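Local coordinates for protein CDP-4-keto-6-deoxy-D-glucose-3-dehydrase (Yersinia pseudotuberculosis, PDB 3BB8) that probably removes the C-3 hydroxyl of CDP-4-keto-6-deoxy-D-glucose using pyridoxal 5'-phosphate as cofactor, a step in lipopolysaccharide sugar biosynthesis, at residues G110-T115 against A154-T159. The protein carries 1 engineered substitution. Sequence-based numbering, arbitrary orientation.
Sequences GDEVIT and AVSDKT
Glu112 sets CG opposite its own carbonyl carbon (chi1 -60°) and runs extended from there, which carries its carboxylate over the turn of residues 156-159. Ser156 holds OG between its backbone N and carbonyl carbon (chi1 72°), which brings it to that carboxylate. Ser156 OG donates to Glu112 OE1 at 2.7 Å, on the syn side and tilted 30° from the carboxylate plane. The same OG accepts from Lys158 N at 3.3 Å, which makes an ST turn. Thr159 OG1 accepts from Ser156 N at 2.8 Å, a second side-chain tie across this type I turn. The CB of Lys158 lies against the Glu112 carboxylate, 3.8 Å from CD, while its extended chain leads off past Gly110. Glu112 OE2 has a separate partner in a salt bridge with Arg393. The backbones join where Glu112 N donates to Lys158 O at 2.8 Å. Further along, Ile114 CD1 reaches Val155 CG2 at 3.6 Å and also packs on Ala154 CB and Thr159 CG2. Glu112 and Thr159 form a parallel bridge, with both side chains on the same face of the sheet. The contact pins the helix-loop-strand connection from 151-154 to 159-165 against the start of strand 112-115, in the mixed sheet of the aspartate aminotransferase fold, away from the cofactor site. Strand 133-140 flanks strand 112-115 on its other edge, and helix 121-129 packs on Val113 and Thr115.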
loop_
_atom_site.group_PDB
_atom_site.type_symbol
_atom_site.label_atom_id
_atom_site.label_comp_id
_atom_site.label_asym_id
_atom_site.label_seq_id
_atom_site.Cartn_x
_atom_site.Cartn_y
_atom_site.Cartn_z
ATOM N N GLY A 110 7.513 9.190 21.496
ATOM C CA GLY A 110 7.718 9.123 22.933
ATOM C C GLY A 110 6.427 8.867 23.683
ATOM O O GLY A 110 6.443 8.333 24.795
ATOM N N ASP A 111 5.308 9.257 23.075
ATOM C CA ASP A 111 3.992 9.061 23.667
ATOM C C ASP A 111 3.666 7.572 23.700
ATOM O O ASP A 111 4.247 6.778 22.947
ATOM C CB ASP A 111 2.933 9.824 22.862
ATOM C CG ASP A 111 3.113 11.337 22.947
ATOM O OD1 ASP A 111 4.197 11.775 23.394
ATOM O OD2 ASP A 111 2.181 12.087 22.564
ATOM N N GLU A 112 2.738 7.190 24.573
ATOM C CA GLU A 112 2.370 5.786 24.710
ATOM C C GLU A 112 0.992 5.457 24.183
ATOM O O GLU A 112 0.064 6.263 24.253
ATOM C CB GLU A 112 2.477 5.358 26.177
ATOM C CG GLU A 112 3.886 5.520 26.741
ATOM C CD GLU A 112 3.959 5.329 28.248
ATOM O OE1 GLU A 112 2.926 5.527 28.927
ATOM O OE2 GLU A 112 5.060 5.003 28.751
ATOM N N VAL A 113 0.885 4.255 23.634
ATOM C CA VAL A 113 -0.363 3.743 23.094
ATOM C C VAL A 113 -0.617 2.416 23.816
ATOM O O VAL A 113 0.231 1.518 23.791
ATOM C CB VAL A 113 -0.241 3.472 21.575
ATOM C CG1 VAL A 113 -1.563 2.989 21.029
ATOM C CG2 VAL A 113 0.217 4.725 20.855
ATOM N N ILE A 114 -1.764 2.307 24.477
ATOM C CA ILE A 114 -2.117 1.084 25.191
ATOM C C ILE A 114 -2.709 0.063 24.222
ATOM O O ILE A 114 -3.571 0.395 23.400
ATOM C CB ILE A 114 -3.144 1.365 26.307
ATOM C CG1 ILE A 114 -2.479 2.167 27.428
ATOM C CG2 ILE A 114 -3.706 0.051 26.844
ATOM C CD1 ILE A 114 -3.445 2.647 28.501
ATOM N N THR A 115 -2.239 -1.177 24.314
ATOM C CA THR A 115 -2.731 -2.232 23.431
ATOM C C THR A 115 -2.452 -3.580 24.099
ATOM O O THR A 115 -2.013 -3.616 25.245
ATOM C CB THR A 115 -2.024 -2.146 22.045
ATOM O OG1 THR A 115 -2.630 -3.066 21.133
ATOM C CG2 THR A 115 -0.546 -2.477 22.172
ATOM N N ALA A 154 -2.482 0.923 33.326
ATOM C CA ALA A 154 -1.452 1.097 32.304
ATOM C C ALA A 154 -1.381 2.547 31.820
ATOM O O ALA A 154 -0.462 2.927 31.090
ATOM C CB ALA A 154 -1.718 0.162 31.131
ATOM N N VAL A 155 -2.352 3.355 32.231
ATOM C CA VAL A 155 -2.388 4.755 31.836
ATOM C C VAL A 155 -1.383 5.585 32.628
ATOM O O VAL A 155 -1.181 5.366 33.825
ATOM C CB VAL A 155 -3.780 5.356 32.048
ATOM C CG1 VAL A 155 -3.797 6.798 31.568
ATOM C CG2 VAL A 155 -4.816 4.530 31.310
ATOM N N SER A 156 -0.746 6.531 31.945
ATOM C CA SER A 156 0.224 7.410 32.580
ATOM C C SER A 156 0.183 8.786 31.928
ATOM O O SER A 156 -0.665 9.061 31.077
ATOM C CB SER A 156 1.641 6.835 32.470
ATOM O OG SER A 156 2.143 6.929 31.151
ATOM N N ASP A 157 1.105 9.646 32.341
ATOM C CA ASP A 157 1.191 10.999 31.817
ATOM C C ASP A 157 1.539 11.013 30.329
ATOM O O ASP A 157 1.300 12.006 29.641
ATOM C CB ASP A 157 2.238 11.787 32.610
ATOM C CG ASP A 157 3.564 11.043 32.728
ATOM O OD1 ASP A 157 3.553 9.865 33.164
ATOM O OD2 ASP A 157 4.616 11.634 32.394
ATOM N N LYS A 158 2.096 9.912 29.834
ATOM C CA LYS A 158 2.479 9.816 28.432
ATOM C C LYS A 158 1.460 9.092 27.558
ATOM O O LYS A 158 1.626 9.009 26.344
ATOM C CB LYS A 158 3.833 9.124 28.313
ATOM C CG LYS A 158 4.966 9.923 28.916
ATOM C CD LYS A 158 6.285 9.192 28.782
ATOM C CE LYS A 158 7.447 10.049 29.265
ATOM N NZ LYS A 158 8.739 9.316 29.131
ATOM N N THR A 159 0.402 8.575 28.169
ATOM C CA THR A 159 -0.614 7.861 27.415
ATOM C C THR A 159 -1.464 8.835 26.619
ATOM O O THR A 159 -2.023 9.776 27.180
ATOM C CB THR A 159 -1.536 7.050 28.343
ATOM O OG1 THR A 159 -0.743 6.205 29.186
ATOM C CG2 THR A 159 -2.485 6.189 27.519
#